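Local coordinates for protein sylvaticin (Pythium sylvaticum, PDB 2POS) that is a secreted alpha-elicitin-like protein that, as in related elicitins, probably binds sterols and may trigger defence responses in plants, at residues A[1-12]-A[68-79]. Sequence-based numbering, arbitrary orientation.
With NI (nickel (II) ion), chain E.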
# COMPACT_ATOMS: atom_id res chain seq x y z
N TRP A 1 9.85 5.64 -11.19
CA TRP A 1 8.85 4.53 -11.07
C TRP A 1 7.99 4.52 -12.30
O TRP A 1 7.83 5.55 -12.97
CB TRP A 1 7.97 4.73 -9.83
CG TRP A 1 8.75 4.71 -8.57
CD1 TRP A 1 9.14 5.79 -7.83
CD2 TRP A 1 9.29 3.55 -7.92
NE1 TRP A 1 9.89 5.37 -6.75
CE2 TRP A 1 9.98 4.01 -6.78
CE3 TRP A 1 9.25 2.18 -8.20
CZ2 TRP A 1 10.63 3.13 -5.91
CZ3 TRP A 1 9.90 1.31 -7.33
CH2 TRP A 1 10.58 1.79 -6.19
N GLU A 2 7.43 3.35 -12.59
CA GLU A 2 6.51 3.21 -13.71
C GLU A 2 5.22 3.98 -13.47
O GLU A 2 4.55 3.78 -12.46
CB GLU A 2 6.21 1.73 -13.96
CG GLU A 2 5.38 1.51 -15.20
CD GLU A 2 6.05 2.09 -16.44
OE1 GLU A 2 7.22 1.72 -16.69
OE2 GLU A 2 5.41 2.92 -17.14
N GLU A 3 4.88 4.86 -14.41
CA GLU A 3 3.69 5.69 -14.29
C GLU A 3 2.68 5.48 -15.43
O GLU A 3 1.59 6.06 -15.40
CB GLU A 3 4.08 7.17 -14.19
CG GLU A 3 5.02 7.54 -13.03
CD GLU A 3 4.38 7.43 -11.64
OE1 GLU A 3 3.14 7.35 -11.54
OE2 GLU A 3 5.13 7.45 -10.64
N THR A 4 3.04 4.66 -16.41
CA THR A 4 2.17 4.45 -17.58
C THR A 4 1.74 3.00 -17.72
O THR A 4 0.55 2.70 -17.87
CB THR A 4 2.86 4.92 -18.88
OG1 THR A 4 3.18 6.31 -18.77
CG2 THR A 4 1.94 4.71 -20.08
N LYS A 5 2.71 2.10 -17.69
CA LYS A 5 2.44 0.67 -17.85
C LYS A 5 1.55 0.17 -16.72
O LYS A 5 1.87 0.36 -15.54
CB LYS A 5 3.76 -0.09 -17.89
CG LYS A 5 3.66 -1.57 -18.20
CD LYS A 5 5.03 -2.12 -18.61
CE LYS A 5 6.05 -2.04 -17.47
NZ LYS A 5 7.40 -2.57 -17.87
N GLU A 6 0.44 -0.45 -17.09
CA GLU A 6 -0.53 -0.96 -16.12
C GLU A 6 -0.26 -2.42 -15.76
O GLU A 6 0.17 -3.22 -16.60
CB GLU A 6 -1.96 -0.74 -16.62
CG GLU A 6 -2.33 0.74 -16.63
CD GLU A 6 -3.58 1.09 -17.41
OE1 GLU A 6 -4.37 0.19 -17.75
OE2 GLU A 6 -3.77 2.30 -17.67
N CYS A 7 -0.50 -2.76 -14.49
CA CYS A 7 -0.37 -4.12 -14.00
C CYS A 7 -1.48 -4.97 -14.59
O CYS A 7 -2.60 -4.50 -14.77
CB CYS A 7 -0.52 -4.18 -12.47
SG CYS A 7 0.52 -3.05 -11.53
N ALA A 8 -1.15 -6.22 -14.88
CA ALA A 8 -2.16 -7.24 -15.17
C ALA A 8 -3.04 -7.39 -13.93
O ALA A 8 -2.60 -7.16 -12.81
CB ALA A 8 -1.49 -8.55 -15.50
N PHE A 9 -4.30 -7.79 -14.13
CA PHE A 9 -5.21 -7.92 -13.00
C PHE A 9 -4.68 -8.91 -11.96
O PHE A 9 -4.97 -8.77 -10.77
CB PHE A 9 -6.62 -8.32 -13.47
CG PHE A 9 -7.65 -8.28 -12.36
CD1 PHE A 9 -8.25 -7.09 -12.00
CD2 PHE A 9 -8.00 -9.44 -11.68
CE1 PHE A 9 -9.19 -7.04 -10.98
CE2 PHE A 9 -8.93 -9.41 -10.65
CZ PHE A 9 -9.53 -8.21 -10.30
N THR A 10 -3.91 -9.90 -12.42
CA THR A 10 -3.33 -10.92 -11.54
C THR A 10 -2.48 -10.32 -10.42
O THR A 10 -2.28 -10.95 -9.38
CB THR A 10 -2.51 -11.97 -12.33
OG1 THR A 10 -1.56 -11.32 -13.19
CG2 THR A 10 -3.42 -12.86 -13.18
N GLU A 11 -1.99 -9.10 -10.63
CA GLU A 11 -1.26 -8.40 -9.59
C GLU A 11 -2.10 -8.25 -8.32
O GLU A 11 -1.56 -8.33 -7.22
CB GLU A 11 -0.79 -7.03 -10.10
CG GLU A 11 0.15 -6.28 -9.17
CD GLU A 11 1.58 -6.81 -9.14
OE1 GLU A 11 1.95 -7.66 -9.98
OE2 GLU A 11 2.35 -6.35 -8.28
N PHE A 12 -3.41 -8.05 -8.46
CA PHE A 12 -4.29 -7.95 -7.29
C PHE A 12 -4.19 -9.21 -6.44
O PHE A 12 -4.18 -9.13 -5.21
CB PHE A 12 -5.77 -7.76 -7.68
CG PHE A 12 -6.13 -6.36 -8.08
CD1 PHE A 12 -6.30 -6.04 -9.42
CD2 PHE A 12 -6.33 -5.38 -7.11
CE1 PHE A 12 -6.66 -4.74 -9.80
CE2 PHE A 12 -6.67 -4.07 -7.49
CZ PHE A 12 -6.84 -3.76 -8.83
N PRO A 68 5.68 -6.82 -5.11
CA PRO A 68 4.81 -6.11 -6.04
C PRO A 68 5.60 -5.61 -7.24
O PRO A 68 6.76 -5.22 -7.09
CB PRO A 68 4.30 -4.93 -5.21
CG PRO A 68 5.32 -4.73 -4.16
CD PRO A 68 5.80 -6.11 -3.83
N ASN A 69 4.98 -5.63 -8.42
CA ASN A 69 5.62 -5.17 -9.64
C ASN A 69 5.62 -3.65 -9.74
O ASN A 69 4.83 -2.97 -9.10
CB ASN A 69 4.95 -5.79 -10.87
CG ASN A 69 5.30 -7.26 -11.03
OD1 ASN A 69 6.31 -7.72 -10.51
ND2 ASN A 69 4.48 -7.98 -11.78
N ASP A 70 6.55 -3.14 -10.54
CA ASP A 70 6.67 -1.73 -10.84
C ASP A 70 5.73 -1.44 -12.01
O ASP A 70 6.13 -1.48 -13.18
CB ASP A 70 8.13 -1.43 -11.19
CG ASP A 70 8.44 0.06 -11.26
OD1 ASP A 70 7.53 0.90 -11.10
OD2 ASP A 70 9.62 0.40 -11.47
N CYS A 71 4.48 -1.17 -11.68
CA CYS A 71 3.42 -0.93 -12.65
C CYS A 71 2.27 -0.23 -11.95
O CYS A 71 2.21 -0.22 -10.72
CB CYS A 71 2.93 -2.24 -13.28
SG CYS A 71 2.42 -3.52 -12.08
N ILE A 72 1.36 0.33 -12.74
CA ILE A 72 0.19 1.01 -12.21
C ILE A 72 -0.97 0.03 -12.04
O ILE A 72 -1.45 -0.56 -13.01
CB ILE A 72 -0.23 2.21 -13.11
CG1 ILE A 72 0.86 3.29 -13.10
CG2 ILE A 72 -1.59 2.77 -12.68
CD1 ILE A 72 1.00 4.06 -11.78
N LEU A 73 -1.36 -0.16 -10.78
CA LEU A 73 -2.55 -0.93 -10.43
C LEU A 73 -3.78 -0.04 -10.55
O LEU A 73 -3.85 1.02 -9.93
CB LEU A 73 -2.41 -1.45 -9.00
CG LEU A 73 -3.40 -2.49 -8.47
CD1 LEU A 73 -3.24 -3.81 -9.23
CD2 LEU A 73 -3.17 -2.71 -6.99
N VAL A 74 -4.73 -0.48 -11.38
CA VAL A 74 -5.94 0.28 -11.69
C VAL A 74 -7.13 -0.38 -11.00
O VAL A 74 -7.47 -1.52 -11.30
CB VAL A 74 -6.18 0.33 -13.22
CG1 VAL A 74 -7.49 1.05 -13.54
CG2 VAL A 74 -5.02 1.01 -13.91
N PHE A 75 -7.76 0.37 -10.09
CA PHE A 75 -8.94 -0.10 -9.37
C PHE A 75 -10.03 0.96 -9.48
O PHE A 75 -10.11 1.88 -8.66
CB PHE A 75 -8.59 -0.41 -7.90
CG PHE A 75 -9.73 -1.00 -7.12
CD1 PHE A 75 -10.05 -2.35 -7.25
CD2 PHE A 75 -10.48 -0.22 -6.25
CE1 PHE A 75 -11.10 -2.90 -6.54
CE2 PHE A 75 -11.53 -0.77 -5.53
CZ PHE A 75 -11.85 -2.11 -5.68
N GLY A 76 -10.87 0.84 -10.51
CA GLY A 76 -11.78 1.93 -10.87
C GLY A 76 -10.99 3.16 -11.27
O GLY A 76 -10.11 3.09 -12.13
N ASP A 77 -11.27 4.29 -10.62
CA ASP A 77 -10.54 5.53 -10.85
C ASP A 77 -9.26 5.64 -10.02
O ASP A 77 -8.48 6.58 -10.20
CB ASP A 77 -11.45 6.73 -10.58
CG ASP A 77 -12.45 6.94 -11.68
OD1 ASP A 77 -12.32 6.25 -12.72
OD2 ASP A 77 -13.35 7.79 -11.53
N VAL A 78 -9.06 4.68 -9.13
CA VAL A 78 -7.87 4.63 -8.29
C VAL A 78 -6.71 4.05 -9.09
O VAL A 78 -6.84 2.98 -9.70
CB VAL A 78 -8.10 3.82 -6.99
CG1 VAL A 78 -6.79 3.66 -6.20
CG2 VAL A 78 -9.17 4.49 -6.14
N ARG A 79 -5.60 4.77 -9.09
CA ARG A 79 -4.39 4.33 -9.78
C ARG A 79 -3.21 4.53 -8.85
O ARG A 79 -2.98 5.64 -8.36
CB ARG A 79 -4.18 5.14 -11.07
CG ARG A 79 -5.26 4.95 -12.12
CD ARG A 79 -5.15 6.01 -13.20
NE ARG A 79 -3.79 6.13 -13.72
CZ ARG A 79 -3.29 5.40 -14.71
NH1 ARG A 79 -4.04 4.48 -15.31
NH2 ARG A 79 -2.04 5.60 -15.11
NI NI E . 9.07 7.10 -12.48
O HOH W 1 0.22 7.12 -13.24
O HOH W 2 -1.71 4.15 -17.64
O HOH W 3 -4.05 -2.58 -13.50
O HOH W 4 2.43 -3.67 -7.80
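Cys-7 and Cys-71 are joined covalently, SG to SG at 2.0 Å, by one of the disulfides of the elicitin fold. The SG of Cys-71 sits between its own backbone N and carbonyl carbon (chi1 53°), which turns it toward Cys-7.

Beside this link two backbone bonds make a single beta bridge between Glu-6 and Ile-72: Ile-72 N gives to Lys-5 O, and Cys-7 N to Ile-72 O. Water 3 extends the seam, giving a proton to Cys-7 O and taking one from Val-74 N.

Near either end of 1-12 a carboxylate takes a backbone N-H across the contact. Asp-70 OD1 receives Glu-2 N at 2.9 Å on its syn side but well out of the carboxylate plane, and Asn-81 gives it a second bond. Glu-11, its chain bent at chi2 (75°), brings OE2 to Asn-69 N at 2.7 Å, again on the syn side and similarly tilted; its OE1 pairs with Lys-14. Glu-2 folds back on its own segment, where OE2 accepts from both Thr-4 N and Lys-5 N.

The salt bridge runs from Arg-79 NH1 to Glu-6 OE2, 3.2 Å apart. The oxygen lies in the guanidinium plane, yet the nitrogen stands above the carboxylate plane. Water 2 ties the same OE2 to Arg-79 NH2 and Thr-4 O, while Ile-72 CG2 covers one guanidinium face.

Apolar packing centres on Leu-73, whose CD1 sits over the middle of the Phe-12 ring in a CH-pi contact, 3.6 Å from the centroid. Val-74 O meets that ring's edge, and Phe-75 leans on it obliquely.

Trp-1 N and O chelate the nickel ion, whose other three ligand atoms come from elsewhere in the structure; the indole NE1 bonds to Glu-88. The N-terminal arm runs beside residues 70-72, which lead into the hairpin 73-75/78-80, with helix 10-13 packed on strand 73-75 through Phe-12 and Trp-1 reaching helix 82-92.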